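Local coordinates for protein vanadium-dependent haloperoxidase (PDB 4CIT) that probably uses bound vanadate to oxidise iodide with hydrogen peroxide, at residues E39-D42 with A43-R47; P59-A62 with S63-A67; K284-P288 with G289-M293. All blocks are in the same frame, centred on the assembly; numbering follows the deposited sequence.

From the N terminus, contact 1 comes first, as a local helical contact early in helix 38-55. A short connection leads into helix 59-80, whose opening turns hold contact 2. Contact 3 follows much later, where a loop enters helix 288-302. All three join consecutive residues, so none closes a long loop. They lie in series and neither nest nor cross. They meet in space by packing. Ile45 CG2 of contact 1 packs on Phe66 CE1 of contact 2 at 3.9 Å. Phe66 CE2 in turn lies 3.6 Å from Ala290 CA of contact 3. Helix 59-80 thus links the N-terminal helix to the helix starting near the vanadate.

Contact 1 (E39-D42 with A43-R47); sequences EELD and ASIDR
The carboxylate of Asp46 turns one flat face back onto the carbonyl oxygen of Asp42. Asp42 O stands almost straight above the plane, 3.1 Å from Asp46 CG. It is nearly equidistant from the two carboxylate oxygens. Asp46 OD1 makes a salt bridge with Lys297. With Asp46 CG beside its own backbone N and opposite the carbonyl carbon (chi1 -73°), the carboxylate is brought back over the preceding turn. The same carbonyl accepts the backbone hydrogen bond from Asp46 N to Asp42 O, at 2.8 Å and fairly straight (163° at the hydrogen). The Asp42 carboxylate is engaged elsewhere: OD1 bonds to Tyr314 OH and OD2 forms a salt bridge with Arg301. One residue earlier, Ile45 N gives a 3.0 Å bond to Leu41 O. Ile45 CG1 also comes within 3.5 Å of Leu41 O, and the two side chains slant across each other with Leu41 CG 4.2 Å from Ile45 CD1. The pair faces the protein interior, where helices 108-123 and 307-335 pack on it. Ser44 OG bonds to ND1 of His116, the residue of helix 108-123 that Leu41 and Ile45 also touch. Ala43 N closes the first turn here with a 2.9 Å bond to Glu39 O. These are the i to i+4 contacts of an alpha helix. The two aspartates are like charges one turn apart, with 6.2 Å between Asp42 OD1 and Asp46 OD1. Each has a separate basic partner from helix 288-302, which probably offsets the repulsion and ties helix 38-55 to that helix.

Contact 2 (P59-A62 with S63-A67); sequences PPVA and SRIFA
The first turns of helix 59-80 begin with two prolines, and Ser63 reaches back to the second of them. Ser63 OG donates to Pro60 O at 2.6 Å, a short bond within one turn. OG takes the position between the backbone N and the carbonyl carbon (chi1 66°), which turns the hydroxyl toward the N-terminal end of the helix. It arrives only slightly tilted from the carbonyl plane, by 18°. Pro60 O also receives a weak bond from Ser63 N, so one residue holds this oxygen twice. With an alanine here, Pro60 O would probably lose its shortest bond among these residues and keep the weak one from the backbone N. A proline lacks an N-H, and the first turn of a helix needs no N-H for bonding within the helix, so Pro59 and Pro60 fit this end. The helix belongs to the mainly helical fold of this vanadium haloperoxidase, and the Pro59 side chain is about 6 Å from a bound vanadate. Regular bonding sets in further along: Ile65 N donates in the carbonyl plane to Val61 O at 3.3 Å. The Ile65 side chain lies over that same carbonyl, and its CD1 meets Val61 CG1 at 4.2 Å. Phe66 N bonds to Ala62 O at 3.2 Å, and the ring atom Phe66 CD2 comes within 3.4 Å of Ala62 O. Arg64, with an extended chain, reaches a salt bridge with Asp170. Phe325 of helix 307-335 packs against Pro59, Pro60 and Ser63, while Val48 and Met52 of helix 38-55 lie against Ile65 and Ala62.

Contact 3 (K284-P288 with G289-M293); sequences KKITP and GAHWM
Ile286, near the end of the loop, turns toward the helix that follows and touches both Ala290 and His291. Its CB meets Ala290 CB at 4.0 Å. CG1 occupies the crowded position between the backbone N and the carbonyl carbon (chi1 61°), and this carries CD1 over the helix backbone, 3.7 Å from His291 CA. Next comes Thr287, the N-cap of helix 288-302. Its carbonyl takes the first regular bond of the helix, from His291 N to Thr287 O at 3.0 Å, with the donor nearly along the C=O axis. Its hydroxyl works through a water. Thr287 OG1 is 2.7 Å from the water oxygen, and that water accepts from Gly289 N at 3.0 Å. An N-H at the helix start is thus satisfied by solvent bound to the cap residue. On its other flank Thr287 OG1 packs against Ala290 CB. Pro288 opens the helix, where a residue without an N-H costs no bond. Its carbonyl accepts from Trp292 N at 3.1 Å. Trp292 CD1 also approaches Pro288 O, at 3.3 Å, and the oxygen lies at the edge of the indole near its plane. Two contacts from one residue therefore converge on this oxygen. The Pro288 side chain is about 5 Å from a bound vanadate and touches His368, a residue of the vanadate pocket. Around this helix start, His291 stacks on Trp266 of helix 258-266 and bonds to Asp391 of strand 389-391. Trp292 NE1 bonds to Ser372 of helix 367-383, while Met293 packs against helix 307-335.

Contact 1 (E39-D42 with A43-R47)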
# COMPACT_ATOMS: atom_id res chain seq x y z
N GLU A 39 15.03 7.98 10.06
CA GLU A 39 13.83 8.30 10.89
C GLU A 39 13.08 9.59 10.47
O GLU A 39 11.90 9.72 10.77
CB GLU A 39 14.18 8.24 12.37
CG GLU A 39 14.58 6.79 12.82
CD GLU A 39 16.04 6.34 12.66
OE1 GLU A 39 16.95 6.95 11.97
OE2 GLU A 39 16.32 5.29 13.26
N GLU A 40 13.75 10.53 9.76
CA GLU A 40 13.09 11.67 9.29
C GLU A 40 12.20 11.35 8.07
O GLU A 40 11.14 11.94 7.88
CB GLU A 40 14.11 12.80 8.99
CG GLU A 40 14.50 13.37 10.36
CD GLU A 40 15.82 14.04 10.42
OE1 GLU A 40 16.61 13.86 9.47
OE2 GLU A 40 16.07 14.73 11.44
N LEU A 41 12.64 10.40 7.25
CA LEU A 41 11.77 9.89 6.20
C LEU A 41 10.55 9.22 6.86
O LEU A 41 9.37 9.44 6.44
CB LEU A 41 12.57 8.95 5.35
CG LEU A 41 11.86 8.21 4.22
CD1 LEU A 41 11.25 9.14 3.23
CD2 LEU A 41 12.84 7.24 3.52
N ASP A 42 10.82 8.40 7.88
CA ASP A 42 9.73 7.75 8.58
C ASP A 42 8.72 8.76 9.16
O ASP A 42 7.52 8.46 9.20
CB ASP A 42 10.24 6.84 9.73
CG ASP A 42 10.99 5.59 9.25
OD1 ASP A 42 10.76 5.18 8.05
OD2 ASP A 42 11.75 5.01 10.09
N ALA A 43 9.22 9.87 9.70
CA ALA A 43 8.38 10.94 10.21
C ALA A 43 7.38 11.43 9.13
O ALA A 43 6.19 11.60 9.38
CB ALA A 43 9.24 12.06 10.77
N SER A 44 7.85 11.67 7.91
CA SER A 44 6.99 12.08 6.83
C SER A 44 5.95 11.04 6.46
O SER A 44 4.74 11.36 6.35
CB SER A 44 7.85 12.43 5.59
OG SER A 44 7.10 12.93 4.50
N ILE A 45 6.36 9.78 6.40
CA ILE A 45 5.44 8.71 6.04
C ILE A 45 4.41 8.50 7.20
O ILE A 45 3.26 8.28 6.94
CB ILE A 45 6.24 7.41 5.69
CG1 ILE A 45 7.12 7.63 4.46
CG2 ILE A 45 5.33 6.23 5.52
CD1 ILE A 45 8.04 6.52 4.09
N ASP A 46 4.83 8.58 8.47
CA ASP A 46 3.91 8.49 9.60
C ASP A 46 2.90 9.64 9.59
O ASP A 46 1.72 9.39 9.84
CB ASP A 46 4.65 8.61 10.94
CG ASP A 46 5.49 7.37 11.34
OD1 ASP A 46 5.29 6.28 10.73
OD2 ASP A 46 6.41 7.53 12.27
N ARG A 47 3.35 10.88 9.27
CA ARG A 47 2.43 11.98 9.25
C ARG A 47 1.42 11.80 8.10
O ARG A 47 0.22 12.07 8.25
CB ARG A 47 3.16 13.31 9.10
CG ARG A 47 2.31 14.57 9.09
CD ARG A 47 1.36 14.70 10.24
NE ARG A 47 2.04 14.74 11.54
CZ ARG A 47 2.50 15.86 12.11
NH1 ARG A 47 2.33 17.06 11.54
NH2 ARG A 47 3.07 15.79 13.30

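Contact 2 (P59-A62 with S63-A67)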
# COMPACT_ATOMS: atom_id res chain seq x y z
N PRO A 59 -8.37 2.48 0.19
CA PRO A 59 -7.15 1.67 0.03
C PRO A 59 -6.35 1.83 -1.26
O PRO A 59 -5.12 2.10 -1.21
CB PRO A 59 -7.61 0.22 0.28
CG PRO A 59 -8.78 0.41 1.21
CD PRO A 59 -9.46 1.71 0.79
N PRO A 60 -7.01 1.84 -2.41
CA PRO A 60 -6.20 2.05 -3.61
C PRO A 60 -5.57 3.45 -3.72
O PRO A 60 -4.41 3.56 -4.15
CB PRO A 60 -7.20 1.85 -4.80
CG PRO A 60 -8.56 1.69 -4.17
CD PRO A 60 -8.42 1.51 -2.69
N VAL A 61 -6.31 4.48 -3.34
CA VAL A 61 -5.82 5.88 -3.44
C VAL A 61 -4.62 6.09 -2.48
O VAL A 61 -3.63 6.76 -2.84
CB VAL A 61 -6.94 6.91 -3.16
CG1 VAL A 61 -6.36 8.31 -3.10
CG2 VAL A 61 -7.98 6.82 -4.26
N ALA A 62 -4.66 5.45 -1.30
CA ALA A 62 -3.56 5.49 -0.34
C ALA A 62 -2.25 4.99 -0.95
O ALA A 62 -1.19 5.53 -0.69
CB ALA A 62 -3.94 4.67 0.90
N SER A 63 -2.31 3.98 -1.85
CA SER A 63 -1.10 3.40 -2.42
C SER A 63 -0.39 4.37 -3.36
O SER A 63 0.83 4.43 -3.45
CB SER A 63 -1.37 2.07 -3.13
OG SER A 63 -2.19 2.27 -4.27
N ARG A 64 -1.18 5.23 -3.96
CA ARG A 64 -0.65 6.23 -4.89
C ARG A 64 0.08 7.35 -4.05
O ARG A 64 1.13 7.87 -4.41
CB ARG A 64 -1.81 6.80 -5.70
CG ARG A 64 -1.45 7.93 -6.65
CD ARG A 64 -2.64 8.35 -7.56
NE ARG A 64 -2.24 9.41 -8.46
CZ ARG A 64 -2.25 10.70 -8.26
NH1 ARG A 64 -2.67 11.23 -7.11
NH2 ARG A 64 -1.85 11.46 -9.24
N ILE A 65 -0.51 7.71 -2.93
CA ILE A 65 0.05 8.71 -1.96
C ILE A 65 1.42 8.27 -1.40
O ILE A 65 2.30 9.07 -1.25
CB ILE A 65 -0.96 8.96 -0.84
CG1 ILE A 65 -2.20 9.66 -1.46
CG2 ILE A 65 -0.35 9.89 0.20
CD1 ILE A 65 -3.38 9.78 -0.51
N PHE A 66 1.61 6.97 -1.12
CA PHE A 66 2.89 6.45 -0.66
C PHE A 66 3.94 6.40 -1.76
O PHE A 66 5.08 6.71 -1.50
CB PHE A 66 2.73 5.05 -0.07
CG PHE A 66 2.09 5.05 1.27
CD1 PHE A 66 2.61 5.77 2.30
CD2 PHE A 66 1.00 4.24 1.50
CE1 PHE A 66 2.01 5.74 3.54
CE2 PHE A 66 0.35 4.23 2.72
CZ PHE A 66 0.87 4.99 3.75
N ALA A 67 3.56 6.04 -2.99
CA ALA A 67 4.54 5.77 -4.01
C ALA A 67 5.29 6.94 -4.60
O ALA A 67 6.52 6.91 -4.67
CB ALA A 67 3.92 5.00 -5.16

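Contact 3 (K284-P288 with G289-M293)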
# COMPACT_ATOMS: atom_id res chain seq x y z
N LYS A 284 -10.85 5.32 13.27
CA LYS A 284 -9.37 5.45 13.12
C LYS A 284 -8.71 4.12 12.72
O LYS A 284 -8.32 3.30 13.56
CB LYS A 284 -8.76 5.99 14.44
CG LYS A 284 -7.39 6.65 14.24
CD LYS A 284 -6.75 7.24 15.49
CE LYS A 284 -5.76 6.26 16.14
NZ LYS A 284 -4.48 6.86 16.62
N LYS A 285 -8.66 3.82 11.43
CA LYS A 285 -7.94 2.63 11.01
C LYS A 285 -7.04 2.86 9.77
O LYS A 285 -7.37 3.76 9.00
CB LYS A 285 -8.93 1.57 10.70
CG LYS A 285 -9.27 0.71 11.91
CD LYS A 285 -10.62 0.10 11.67
CE LYS A 285 -10.78 -0.25 10.19
NZ LYS A 285 -11.28 -1.63 10.07
N ILE A 286 -5.90 2.15 9.67
CA ILE A 286 -5.04 2.27 8.50
C ILE A 286 -5.47 1.29 7.39
O ILE A 286 -6.15 0.35 7.64
CB ILE A 286 -3.55 2.14 8.85
CG1 ILE A 286 -3.16 0.79 9.47
CG2 ILE A 286 -3.16 3.30 9.72
CD1 ILE A 286 -1.65 0.60 9.57
N THR A 287 -5.11 1.54 6.14
CA THR A 287 -5.38 0.64 5.07
C THR A 287 -4.30 -0.44 4.91
O THR A 287 -3.23 -0.33 5.49
CB THR A 287 -5.48 1.42 3.76
OG1 THR A 287 -4.22 2.02 3.54
CG2 THR A 287 -6.60 2.46 3.81
N PRO A 288 -4.55 -1.47 4.11
CA PRO A 288 -3.56 -2.51 3.99
C PRO A 288 -2.23 -2.07 3.43
O PRO A 288 -1.17 -2.59 3.86
CB PRO A 288 -4.23 -3.52 3.01
CG PRO A 288 -5.67 -3.35 3.30
CD PRO A 288 -5.85 -1.85 3.49
N GLY A 289 -2.22 -1.15 2.48
CA GLY A 289 -0.94 -0.60 1.97
C GLY A 289 -0.10 0.09 3.02
O GLY A 289 1.13 -0.07 3.11
N ALA A 290 -0.80 0.86 3.87
CA ALA A 290 -0.16 1.53 5.02
C ALA A 290 0.40 0.55 6.01
O ALA A 290 1.50 0.74 6.56
CB ALA A 290 -1.12 2.52 5.70
N HIS A 291 -0.32 -0.58 6.25
CA HIS A 291 0.18 -1.55 7.18
C HIS A 291 1.50 -2.15 6.66
O HIS A 291 2.46 -2.29 7.46
CB HIS A 291 -0.88 -2.60 7.34
CG HIS A 291 -0.62 -3.60 8.44
ND1 HIS A 291 -1.66 -4.28 9.04
CD2 HIS A 291 0.51 -4.00 9.06
CE1 HIS A 291 -1.18 -5.03 10.02
NE2 HIS A 291 0.14 -4.96 9.99
N TRP A 292 1.56 -2.44 5.37
CA TRP A 292 2.80 -2.99 4.80
C TRP A 292 3.93 -1.97 4.74
O TRP A 292 5.06 -2.35 4.85
CB TRP A 292 2.53 -3.69 3.46
CG TRP A 292 1.94 -5.06 3.70
CD1 TRP A 292 0.60 -5.39 3.73
CD2 TRP A 292 2.65 -6.25 4.03
NE1 TRP A 292 0.44 -6.73 4.02
CE2 TRP A 292 1.70 -7.26 4.25
CE3 TRP A 292 4.00 -6.54 4.20
CZ2 TRP A 292 2.08 -8.57 4.56
CZ3 TRP A 292 4.38 -7.84 4.46
CH2 TRP A 292 3.41 -8.84 4.68
N MET A 293 3.62 -0.71 4.58
CA MET A 293 4.58 0.34 4.74
C MET A 293 5.15 0.35 6.14
O MET A 293 6.35 0.53 6.35
CB MET A 293 4.06 1.73 4.32
CG MET A 293 3.78 1.85 2.88
SD MET A 293 5.24 1.74 1.78
CE MET A 293 6.10 3.13 2.36
O HOH W 1 -3.89 0.89 1.11